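Long-range contacts in ribokinase, putative (Burkholderia thailandensis, PDB 3B1R), which binds AMP and magnesium and, as a nucleoside kinase of the ribokinase family, probably phosphorylates nucleosides such as inosine: residues A[15-20]-A[84-89]; A[80-85]-A[105-110]; A[265-270]-A[282-287]. One frame throughout, in Å; residues are numbered along the deposited sequence.

In the fold
Interactions 1 and 2 form one continuous patch, their centres about 8 Å apart, joining the large sheet domain to the small sheet over the nucleoside pocket. They share Gln84 and Pro85 at the start of helix 84-93, and strands 18-24 and 109-115 run side by side, with Tyr19 N lying 2.9 Å from Ala109 O. Interaction 1 reaches the AMP of that pocket directly, whereas in interaction 2 the side chain of Ser108 stays about 10 Å from a bound AMP. Interaction 3 lies about 23 Å from interaction 1 and 30 Å from interaction 2, centre to centre, and borders the second AMP. Contacts in separate regions of the chain thus border its two AMP sites.

Interaction 1: residues A[15-20]-A[84-89]; sequences GSIAYD and QPYLDR. With AMP (adenosine monophosphate), chain G.
Tyr19 and Tyr86 mark the crossing of strand 18-20 with the first turn of helix 84-89, whose axes pass 10.3 Å apart with their directions at 101°, nearly perpendicular. The gap is filled largely by side chains. The side chains of Tyr19 and Tyr86 pass in opposite senses, their ring planes 40° apart in an oblique pairing, with CE1 of Tyr19 3.8 Å from CD1 of Tyr86. Ile17 places its CG2 branch over one face of the Tyr86 ring, 3.6 Å from CE1; this methyl stands anti to the backbone N of Ile17. At the edge of the same ring, near its plane, the carbonyl oxygen of Ala18 approaches CE1 to 3.4 Å. The far end of Tyr86 is held by Gly55 O and Gln298 NE2, which should limit its swing. Tyr19 OH is bonded mainly to Asp82 O; it also receives a weak, bent bond from Tyr86 N (3.4 Å, 132°) and touches CG of Pro85. Beyond this layer, AMP is met from loop and strand: Ser16, just before the strand, donates from OG to N3 of the adenine (2.8 Å), and Asp20 on it accepts both ribose hydroxyls, O2' on OD1 at 2.7 Å and O3' on OD2 at 2.5 Å. Such two-pronged recognition of a sugar diol by an aspartate, on the small-sheet strand that follows the first strand of the large sheet, is as in ribokinase-family kinases.

Interaction 2: residues A[80-85]-A[105-110]; sequences AVDAQP and DTYSAQ
Asp82 and Ser108 make the polar centre of this contact, and the aspartate can be followed outward atom by atom. From CB, a chi1 of 54° tucks CG between the backbone N and the carbonyl carbon of its own residue and brings CG to 4.0 Å from Ser108 N. The carboxylate then divides its work. OD1 takes two bonds from one residue: Ser108 N reaches its syn lone pair at 3.1 Å and 159°, while Ser108 OG donates at 2.8 Å, nearly in line with the C-O bond. OD2 accepts from a water that also donates to Ser108 O at 2.8 Å, and it meets the edge of the Tyr107 ring in its plane, 3.7 Å from CD1, with the carboxylate turned 82° from the ring. With both oxygens engaged, rotation of the carboxylate is probably restricted. Alongside, Val81 sets CG1 squarely over the centre of one face of that ring, a CH-pi contact 3.6 Å from the centroid. The same methyl lies 3.2 Å from Thr106 O. Ser108 OG has a further partner in Gly79 N, at the end of strand 72-79. Residues 80-85 thus form the connection from that strand to helix 84-93, tied by backbone bonding of Ala80 to Leu103 of strand 96-103, while 105-110 lead from that edge strand of the large sheet into strand 109-115 of the small one.

Interaction 3: residues A[265-270]-A[282-287]; sequences GGLLYG and RLASLM. With AMP (adenosine monophosphate), chain H.
Gly266 and Ala284 meet backbone to backbone, their CA atoms only 3.7 Å apart, where helices 265-270 and 282-287 run antiparallel at 152° with axes 7.4 Å apart. The lack of a side chain at Gly266 is what permits this closeness. Around it the fit stays tight: Ala284 CB touches CD1 of Leu267 at 3.7 Å. On the flank, Leu283 has CG anti to its backbone N (chi1 177°), which carries CD2 across to CD2 of the Tyr269 ring at 3.7 Å, approaching it obliquely. The ring itself is stacked with His273. Gly266 and Gly270 have the GxxxG spacing, yet it is the first glycine that makes the close approach. In the fold these are helices 259-272 and 277-291, consecutive in the chain; the first starts within the Gly-Cys-Gly-Asp sequence 258-261, which corresponds to the anion-hole motif of ribokinase-family kinases. Packing is looser toward the ends. Gly270 N lies 4.5 Å from Leu283 CD2, and Met287 brings CG no nearer than 4.2 Å to Gly266 N; beyond CG its chain bends at chi2 and chi3, and its side chain also packs on Ala64 of helix 57-67. Neither flank is a solvent face, for all the touching residues are buried. Ser285, on the side of its helix turned away from 265-270, has OG accepting from O2' of the second AMP at 3.0 Å while also bonded to Pro246 O.

Interaction 1: residues A[15-20]-A[84-89]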
loop_
_atom_site.group_PDB
_atom_site.type_symbol
_atom_site.label_atom_id
_atom_site.label_comp_id
_atom_site.label_asym_id
_atom_site.label_seq_id
_atom_site.Cartn_x
_atom_site.Cartn_y
_atom_site.Cartn_z
ATOM N N GLY A 15 20.292 -3.466 -12.815
ATOM C CA GLY A 15 19.154 -3.141 -11.964
ATOM C C GLY A 15 18.666 -4.315 -11.139
ATOM O O GLY A 15 19.173 -5.431 -11.250
ATOM N N SER A 16 17.673 -4.064 -10.302
ATOM C CA SER A 16 17.181 -5.088 -9.389
ATOM C C SER A 16 16.616 -6.271 -10.163
ATOM O O SER A 16 16.105 -6.105 -11.268
ATOM C CB SER A 16 16.103 -4.512 -8.470
ATOM O OG SER A 16 15.039 -3.932 -9.222
ATOM N N ILE A 17 16.758 -7.462 -9.587
ATOM C CA ILE A 17 16.015 -8.640 -10.038
ATOM C C ILE A 17 15.249 -9.125 -8.803
ATOM O O ILE A 17 15.841 -9.426 -7.771
ATOM C CB ILE A 17 16.937 -9.759 -10.595
ATOM C CG1 ILE A 17 18.059 -9.161 -11.460
ATOM C CG2 ILE A 17 16.113 -10.747 -11.408
ATOM C CD1 ILE A 17 19.237 -10.089 -11.679
ATOM N N ALA A 18 13.929 -9.163 -8.911
ATOM C CA ALA A 18 13.080 -9.213 -7.724
ATOM C C ALA A 18 11.813 -10.029 -7.933
ATOM O O ALA A 18 11.395 -10.264 -9.068
ATOM C CB ALA A 18 12.703 -7.790 -7.327
ATOM N N TYR A 19 11.197 -10.448 -6.831
ATOM C CA TYR A 19 9.854 -11.002 -6.889
ATOM C C TYR A 19 8.831 -9.983 -6.427
ATOM O O TYR A 19 8.943 -9.425 -5.342
ATOM C CB TYR A 19 9.750 -12.297 -6.076
ATOM C CG TYR A 19 10.596 -13.406 -6.635
ATOM C CD1 TYR A 19 10.341 -13.935 -7.896
ATOM C CD2 TYR A 19 11.646 -13.945 -5.894
ATOM C CE1 TYR A 19 11.134 -14.969 -8.420
ATOM C CE2 TYR A 19 12.435 -14.971 -6.406
ATOM C CZ TYR A 19 12.181 -15.469 -7.670
ATOM O OH TYR A 19 12.956 -16.489 -8.175
ATOM N N ASP A 20 7.830 -9.747 -7.263
ATOM C CA ASP A 20 6.807 -8.769 -6.969
ATOM C C ASP A 20 5.494 -9.403 -6.530
ATOM O O ASP A 20 5.030 -10.412 -7.085
ATOM C CB ASP A 20 6.546 -7.870 -8.175
ATOM C CG ASP A 20 7.775 -7.062 -8.601
ATOM O OD1 ASP A 20 8.786 -7.013 -7.851
ATOM O OD2 ASP A 20 7.712 -6.464 -9.697
ATOM N N GLN A 84 15.874 -20.269 -8.550
ATOM C CA GLN A 84 15.534 -21.161 -9.660
ATOM C C GLN A 84 14.328 -20.764 -10.534
ATOM O O GLN A 84 14.422 -20.826 -11.757
ATOM C CB GLN A 84 15.375 -22.611 -9.167
ATOM C CG GLN A 84 15.887 -23.652 -10.157
ATOM C CD GLN A 84 17.363 -23.463 -10.490
ATOM O OE1 GLN A 84 18.220 -23.448 -9.602
ATOM N NE2 GLN A 84 17.665 -23.321 -11.777
ATOM N N PRO A 85 13.190 -20.376 -9.920
ATOM C CA PRO A 85 12.080 -20.027 -10.798
ATOM C C PRO A 85 12.378 -18.830 -11.718
ATOM O O PRO A 85 11.865 -18.781 -12.852
ATOM C CB PRO A 85 10.931 -19.723 -9.825
ATOM C CG PRO A 85 11.577 -19.558 -8.483
ATOM C CD PRO A 85 12.771 -20.426 -8.508
ATOM N N TYR A 86 13.206 -17.889 -11.254
ATOM C CA TYR A 86 13.634 -16.788 -12.131
ATOM C C TYR A 86 14.681 -17.241 -13.158
ATOM O O TYR A 86 14.597 -16.867 -14.326
ATOM C CB TYR A 86 14.141 -15.576 -11.340
ATOM C CG TYR A 86 13.713 -14.251 -11.933
ATOM C CD1 TYR A 86 13.190 -13.240 -11.127
ATOM C CD2 TYR A 86 13.806 -14.015 -13.309
ATOM C CE1 TYR A 86 12.787 -12.024 -11.681
ATOM C CE2 TYR A 86 13.406 -12.811 -13.870
ATOM C CZ TYR A 86 12.900 -11.816 -13.054
ATOM O OH TYR A 86 12.499 -10.626 -13.616
ATOM N N LEU A 87 15.658 -18.042 -12.731
ATOM C CA LEU A 87 16.681 -18.555 -13.658
ATOM C C LEU A 87 16.075 -19.402 -14.794
ATOM O O LEU A 87 16.466 -19.256 -15.965
ATOM C CB LEU A 87 17.758 -19.367 -12.925
ATOM C CG LEU A 87 18.325 -18.971 -11.563
ATOM C CD1 LEU A 87 19.068 -20.163 -10.959
ATOM C CD2 LEU A 87 19.232 -17.769 -11.651
ATOM N N ASP A 88 15.119 -20.265 -14.439
ATOM C CA ASP A 88 14.407 -21.111 -15.400
ATOM C C ASP A 88 13.633 -20.280 -16.419
ATOM O O ASP A 88 13.575 -20.642 -17.593
ATOM C CB ASP A 88 13.393 -22.021 -14.694
ATOM C CG ASP A 88 14.032 -23.063 -13.777
ATOM O OD1 ASP A 88 15.280 -23.154 -13.636
ATOM O OD2 ASP A 88 13.235 -23.801 -13.170
ATOM N N ARG A 89 13.009 -19.194 -15.958
ATOM C CA ARG A 89 12.281 -18.283 -16.849
ATOM C C ARG A 89 13.244 -17.617 -17.837
ATOM O O ARG A 89 12.944 -17.478 -19.039
ATOM C CB ARG A 89 11.513 -17.228 -16.040
ATOM C CG ARG A 89 10.795 -16.170 -16.888
ATOM C CD ARG A 89 10.024 -15.207 -16.010
ATOM N NE ARG A 89 9.469 -14.063 -16.736
ATOM C CZ ARG A 89 8.255 -14.038 -17.279
ATOM N NH1 ARG A 89 7.462 -15.101 -17.207
ATOM N NH2 ARG A 89 7.823 -12.950 -17.900
HETATM P P AMP G . 8.609 0.366 -12.647
HETATM O O1P AMP G . 9.276 1.731 -12.668
HETATM O O2P AMP G . 7.115 0.390 -12.420
HETATM O O3P AMP G . 8.989 -0.494 -13.831
HETATM O "O5'" AMP G . 9.265 -0.391 -11.392
HETATM C "C5'" AMP G . 8.658 -1.514 -10.757
HETATM C "C4'" AMP G . 9.788 -2.419 -10.291
HETATM O "O4'" AMP G . 10.516 -1.754 -9.264
HETATM C "C3'" AMP G . 9.257 -3.698 -9.656
HETATM O "O3'" AMP G . 9.355 -4.785 -10.609
HETATM C "C2'" AMP G . 10.058 -3.846 -8.355
HETATM O "O2'" AMP G . 10.662 -5.136 -8.247
HETATM C "C1'" AMP G . 11.125 -2.751 -8.470
HETATM N N9 AMP G . 11.503 -2.025 -7.259
HETATM C C8 AMP G . 10.652 -1.473 -6.376
HETATM N N7 AMP G . 11.318 -0.835 -5.402
HETATM C C5 AMP G . 12.627 -0.976 -5.674
HETATM C C6 AMP G . 13.863 -0.548 -5.021
HETATM N N6 AMP G . 13.785 0.168 -3.876
HETATM N N1 AMP G . 15.029 -0.885 -5.615
HETATM C C2 AMP G . 15.087 -1.603 -6.757
HETATM N N3 AMP G . 13.982 -2.041 -7.402
HETATM C C4 AMP G . 12.751 -1.755 -6.905
#

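Interaction 2: residues A[80-85]-A[105-110]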
loop_
_atom_site.group_PDB
_atom_site.type_symbol
_atom_site.label_atom_id
_atom_site.label_comp_id
_atom_site.label_asym_id
_atom_site.label_seq_id
_atom_site.Cartn_x
_atom_site.Cartn_y
_atom_site.Cartn_z
ATOM N N ALA A 80 20.208 -17.543 -3.744
ATOM C CA ALA A 80 20.121 -18.958 -4.128
ATOM C C ALA A 80 18.889 -19.731 -3.623
ATOM O O ALA A 80 18.457 -20.685 -4.271
ATOM C CB ALA A 80 21.400 -19.687 -3.756
ATOM N N VAL A 81 18.321 -19.328 -2.489
ATOM C CA VAL A 81 17.156 -20.052 -1.934
ATOM C C VAL A 81 15.904 -19.969 -2.825
ATOM O O VAL A 81 15.167 -20.954 -2.969
ATOM C CB VAL A 81 16.863 -19.682 -0.446
ATOM C CG1 VAL A 81 16.998 -18.196 -0.207
ATOM C CG2 VAL A 81 15.483 -20.200 0.024
ATOM N N ASP A 82 15.660 -18.820 -3.445
ATOM C CA ASP A 82 14.499 -18.748 -4.315
ATOM C C ASP A 82 14.824 -18.290 -5.740
ATOM O O ASP A 82 13.977 -17.711 -6.420
ATOM C CB ASP A 82 13.359 -17.949 -3.660
ATOM C CG ASP A 82 13.785 -16.560 -3.197
ATOM O OD1 ASP A 82 14.885 -16.093 -3.555
ATOM O OD2 ASP A 82 12.992 -15.922 -2.479
ATOM N N ALA A 83 16.039 -18.596 -6.189
ATOM C CA ALA A 83 16.521 -18.177 -7.500
ATOM C C ALA A 83 15.903 -18.941 -8.668
ATOM O O ALA A 83 15.451 -18.338 -9.648
ATOM C CB ALA A 83 18.028 -18.263 -7.554
ATOM N N GLN A 84 15.874 -20.269 -8.550
ATOM C CA GLN A 84 15.534 -21.161 -9.660
ATOM C C GLN A 84 14.328 -20.764 -10.534
ATOM O O GLN A 84 14.422 -20.826 -11.757
ATOM C CB GLN A 84 15.375 -22.611 -9.167
ATOM C CG GLN A 84 15.887 -23.652 -10.157
ATOM C CD GLN A 84 17.363 -23.463 -10.490
ATOM O OE1 GLN A 84 18.220 -23.448 -9.602
ATOM N NE2 GLN A 84 17.665 -23.321 -11.777
ATOM N N PRO A 85 13.190 -20.376 -9.920
ATOM C CA PRO A 85 12.080 -20.027 -10.798
ATOM C C PRO A 85 12.378 -18.830 -11.718
ATOM O O PRO A 85 11.865 -18.781 -12.852
ATOM C CB PRO A 85 10.931 -19.723 -9.825
ATOM C CG PRO A 85 11.577 -19.558 -8.483
ATOM C CD PRO A 85 12.771 -20.426 -8.508
ATOM N N ASP A 105 22.693 -18.849 0.050
ATOM C CA ASP A 105 22.112 -18.657 1.393
ATOM C C ASP A 105 21.627 -17.242 1.735
ATOM O O ASP A 105 21.734 -16.780 2.882
ATOM C CB ASP A 105 23.039 -19.223 2.482
ATOM C CG ASP A 105 23.112 -20.749 2.455
ATOM O OD1 ASP A 105 24.228 -21.301 2.591
ATOM O OD2 ASP A 105 22.050 -21.392 2.299
ATOM N N THR A 106 21.090 -16.559 0.727
ATOM C CA THR A 106 20.383 -15.292 0.935
ATOM C C THR A 106 19.173 -15.243 0.011
ATOM O O THR A 106 19.131 -15.931 -1.008
ATOM C CB THR A 106 21.283 -14.053 0.722
ATOM O OG1 THR A 106 22.374 -14.390 -0.138
ATOM C CG2 THR A 106 21.835 -13.547 2.059
ATOM N N TYR A 107 18.178 -14.452 0.392
ATOM C CA TYR A 107 16.953 -14.364 -0.375
ATOM C C TYR A 107 17.064 -13.278 -1.434
ATOM O O TYR A 107 17.776 -12.280 -1.262
ATOM C CB TYR A 107 15.751 -14.108 0.540
ATOM C CG TYR A 107 15.358 -15.302 1.387
ATOM C CD1 TYR A 107 14.364 -16.179 0.960
ATOM C CD2 TYR A 107 15.977 -15.549 2.619
ATOM C CE1 TYR A 107 13.991 -17.283 1.728
ATOM C CE2 TYR A 107 15.612 -16.644 3.398
ATOM C CZ TYR A 107 14.613 -17.507 2.943
ATOM O OH TYR A 107 14.243 -18.598 3.695
ATOM N N SER A 108 16.365 -13.515 -2.535
ATOM C CA SER A 108 16.261 -12.568 -3.618
ATOM C C SER A 108 15.322 -11.457 -3.171
ATOM O O SER A 108 14.397 -11.688 -2.370
ATOM C CB SER A 108 15.707 -13.248 -4.873
ATOM O OG SER A 108 16.450 -14.416 -5.198
ATOM N N ALA A 109 15.569 -10.262 -3.697
ATOM C CA ALA A 109 14.707 -9.106 -3.471
ATOM C C ALA A 109 13.236 -9.437 -3.650
ATOM O O ALA A 109 12.866 -10.266 -4.474
ATOM C CB ALA A 109 15.104 -7.956 -4.398
ATOM N N GLN A 110 12.400 -8.780 -2.857
ATOM C CA GLN A 110 10.966 -8.903 -3.004
ATOM C C GLN A 110 10.332 -7.540 -2.799
ATOM O O GLN A 110 10.710 -6.797 -1.893
ATOM C CB GLN A 110 10.390 -9.952 -2.038
ATOM C CG GLN A 110 10.540 -9.598 -0.585
ATOM C CD GLN A 110 9.941 -10.626 0.349
ATOM O OE1 GLN A 110 8.741 -10.913 0.294
ATOM N NE2 GLN A 110 10.776 -11.178 1.230
HETATM O O HOH W 1 12.402 -13.594 -1.941
#

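Interaction 3: residues A[265-270]-A[282-287]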
loop_
_atom_site.group_PDB
_atom_site.type_symbol
_atom_site.label_atom_id
_atom_site.label_comp_id
_atom_site.label_asym_id
_atom_site.label_seq_id
_atom_site.Cartn_x
_atom_site.Cartn_y
_atom_site.Cartn_z
ATOM N N GLY A 265 12.403 -0.310 -22.132
ATOM C CA GLY A 265 12.618 -1.361 -23.127
ATOM C C GLY A 265 12.586 -0.732 -24.511
ATOM O O GLY A 265 13.489 -0.949 -25.313
ATOM N N GLY A 266 11.558 0.074 -24.772
ATOM C CA GLY A 266 11.393 0.748 -26.054
ATOM C C GLY A 266 12.547 1.688 -26.359
ATOM O O GLY A 266 13.179 1.581 -27.407
ATOM N N LEU A 267 12.813 2.601 -25.428
ATOM C CA LEU A 267 13.893 3.576 -25.538
ATOM C C LEU A 267 15.215 2.927 -25.962
ATOM O O LEU A 267 15.823 3.338 -26.970
ATOM C CB LEU A 267 14.067 4.315 -24.195
ATOM C CG LEU A 267 13.847 5.826 -24.026
ATOM C CD1 LEU A 267 12.654 6.382 -24.789
ATOM C CD2 LEU A 267 13.773 6.192 -22.524
ATOM N N LEU A 268 15.632 1.911 -25.203
ATOM C CA LEU A 268 16.891 1.178 -25.435
ATOM C C LEU A 268 17.017 0.587 -26.828
ATOM O O LEU A 268 18.087 0.664 -27.436
ATOM C CB LEU A 268 17.073 0.050 -24.414
ATOM C CG LEU A 268 17.495 0.397 -22.990
ATOM C CD1 LEU A 268 17.442 -0.860 -22.114
ATOM C CD2 LEU A 268 18.886 1.008 -22.964
ATOM N N TYR A 269 15.934 -0.028 -27.297
ATOM C CA TYR A 269 15.808 -0.483 -28.678
ATOM C C TYR A 269 15.915 0.680 -29.658
ATOM O O TYR A 269 16.690 0.626 -30.616
ATOM C CB TYR A 269 14.473 -1.211 -28.882
ATOM C CG TYR A 269 14.372 -1.901 -30.229
ATOM C CD1 TYR A 269 14.633 -3.257 -30.354
ATOM C CD2 TYR A 269 14.016 -1.183 -31.375
ATOM C CE1 TYR A 269 14.550 -3.897 -31.593
ATOM C CE2 TYR A 269 13.936 -1.806 -32.620
ATOM C CZ TYR A 269 14.206 -3.162 -32.712
ATOM O OH TYR A 269 14.113 -3.783 -33.925
ATOM N N GLY A 270 15.141 1.735 -29.422
ATOM C CA GLY A 270 15.191 2.925 -30.280
ATOM C C GLY A 270 16.583 3.517 -30.464
ATOM O O GLY A 270 17.012 3.784 -31.599
ATOM N N ARG A 282 7.910 7.181 -29.341
ATOM C CA ARG A 282 6.645 6.540 -29.740
ATOM C C ARG A 282 6.663 5.024 -29.521
ATOM O O ARG A 282 5.676 4.454 -29.072
ATOM C CB ARG A 282 6.285 6.870 -31.196
ATOM C CG ARG A 282 5.752 8.286 -31.405
ATOM C CD ARG A 282 5.999 8.750 -32.848
ATOM N NE ARG A 282 5.313 9.999 -33.208
ATOM C CZ ARG A 282 5.469 11.166 -32.579
ATOM N NH1 ARG A 282 6.269 11.276 -31.526
ATOM N NH2 ARG A 282 4.797 12.243 -32.991
ATOM N N LEU A 283 7.783 4.380 -29.833
ATOM C CA LEU A 283 7.931 2.951 -29.574
ATOM C C LEU A 283 7.923 2.641 -28.071
ATOM O O LEU A 283 7.256 1.692 -27.631
ATOM C CB LEU A 283 9.190 2.404 -30.239
ATOM C CG LEU A 283 9.522 0.930 -29.992
ATOM C CD1 LEU A 283 8.504 0.034 -30.673
ATOM C CD2 LEU A 283 10.926 0.621 -30.480
ATOM N N ALA A 284 8.649 3.452 -27.296
ATOM C CA ALA A 284 8.682 3.328 -25.835
ATOM C C ALA A 284 7.290 3.471 -25.247
ATOM O O ALA A 284 6.896 2.711 -24.348
ATOM C CB ALA A 284 9.597 4.388 -25.240
ATOM N N SER A 285 6.561 4.458 -25.763
ATOM C CA SER A 285 5.229 4.768 -25.302
ATOM C C SER A 285 4.268 3.633 -25.648
ATOM O O SER A 285 3.372 3.303 -24.859
ATOM C CB SER A 285 4.755 6.081 -25.899
ATOM O OG SER A 285 3.467 6.390 -25.421
ATOM N N LEU A 286 4.468 3.034 -26.825
ATOM C CA LEU A 286 3.694 1.860 -27.199
ATOM C C LEU A 286 3.885 0.752 -26.167
ATOM O O LEU A 286 2.906 0.253 -25.643
ATOM C CB LEU A 286 4.030 1.366 -28.607
ATOM C CG LEU A 286 3.192 0.160 -29.064
ATOM C CD1 LEU A 286 1.696 0.437 -28.974
ATOM C CD2 LEU A 286 3.572 -0.240 -30.471
ATOM N N MET A 287 5.131 0.396 -25.859
ATOM C CA MET A 287 5.396 -0.670 -24.879
ATOM C C MET A 287 4.633 -0.378 -23.591
ATOM O O MET A 287 3.959 -1.254 -23.052
ATOM C CB MET A 287 6.899 -0.839 -24.599
ATOM C CG MET A 287 7.737 -1.283 -25.792
ATOM S SD MET A 287 7.314 -2.885 -26.540
ATOM C CE MET A 287 7.864 -4.034 -25.288
HETATM P P AMP H . 4.784 6.048 -16.116
HETATM O O1P AMP H . 5.962 5.280 -15.564
HETATM O O2P AMP H . 3.533 5.819 -15.311
HETATM O O3P AMP H . 5.102 7.495 -16.418
HETATM O "O5'" AMP H . 4.470 5.350 -17.520
HETATM C "C5'" AMP H . 5.516 5.169 -18.448
HETATM C "C4'" AMP H . 4.959 5.263 -19.851
HETATM O "O4'" AMP H . 4.071 4.158 -20.058
HETATM C "C3'" AMP H . 4.161 6.530 -20.159
HETATM O "O3'" AMP H . 4.950 7.664 -20.569
HETATM C "C2'" AMP H . 3.287 6.004 -21.280
HETATM O "O2'" AMP H . 3.995 5.898 -22.528
HETATM C "C1'" AMP H . 2.952 4.598 -20.829
HETATM N N9 AMP H . 1.742 4.752 -19.992
HETATM C C8 AMP H . 1.666 4.875 -18.650
HETATM N N7 AMP H . 0.370 5.031 -18.250
HETATM C C5 AMP H . -0.397 5.029 -19.365
HETATM C C6 AMP H . -1.840 5.145 -19.679
HETATM N N6 AMP H . -2.747 5.312 -18.690
HETATM N N1 AMP H . -2.219 5.095 -20.977
HETATM C C2 AMP H . -1.332 4.933 -21.979
HETATM N N3 AMP H . -0.008 4.813 -21.763
HETATM C C4 AMP H . 0.508 4.844 -20.505
#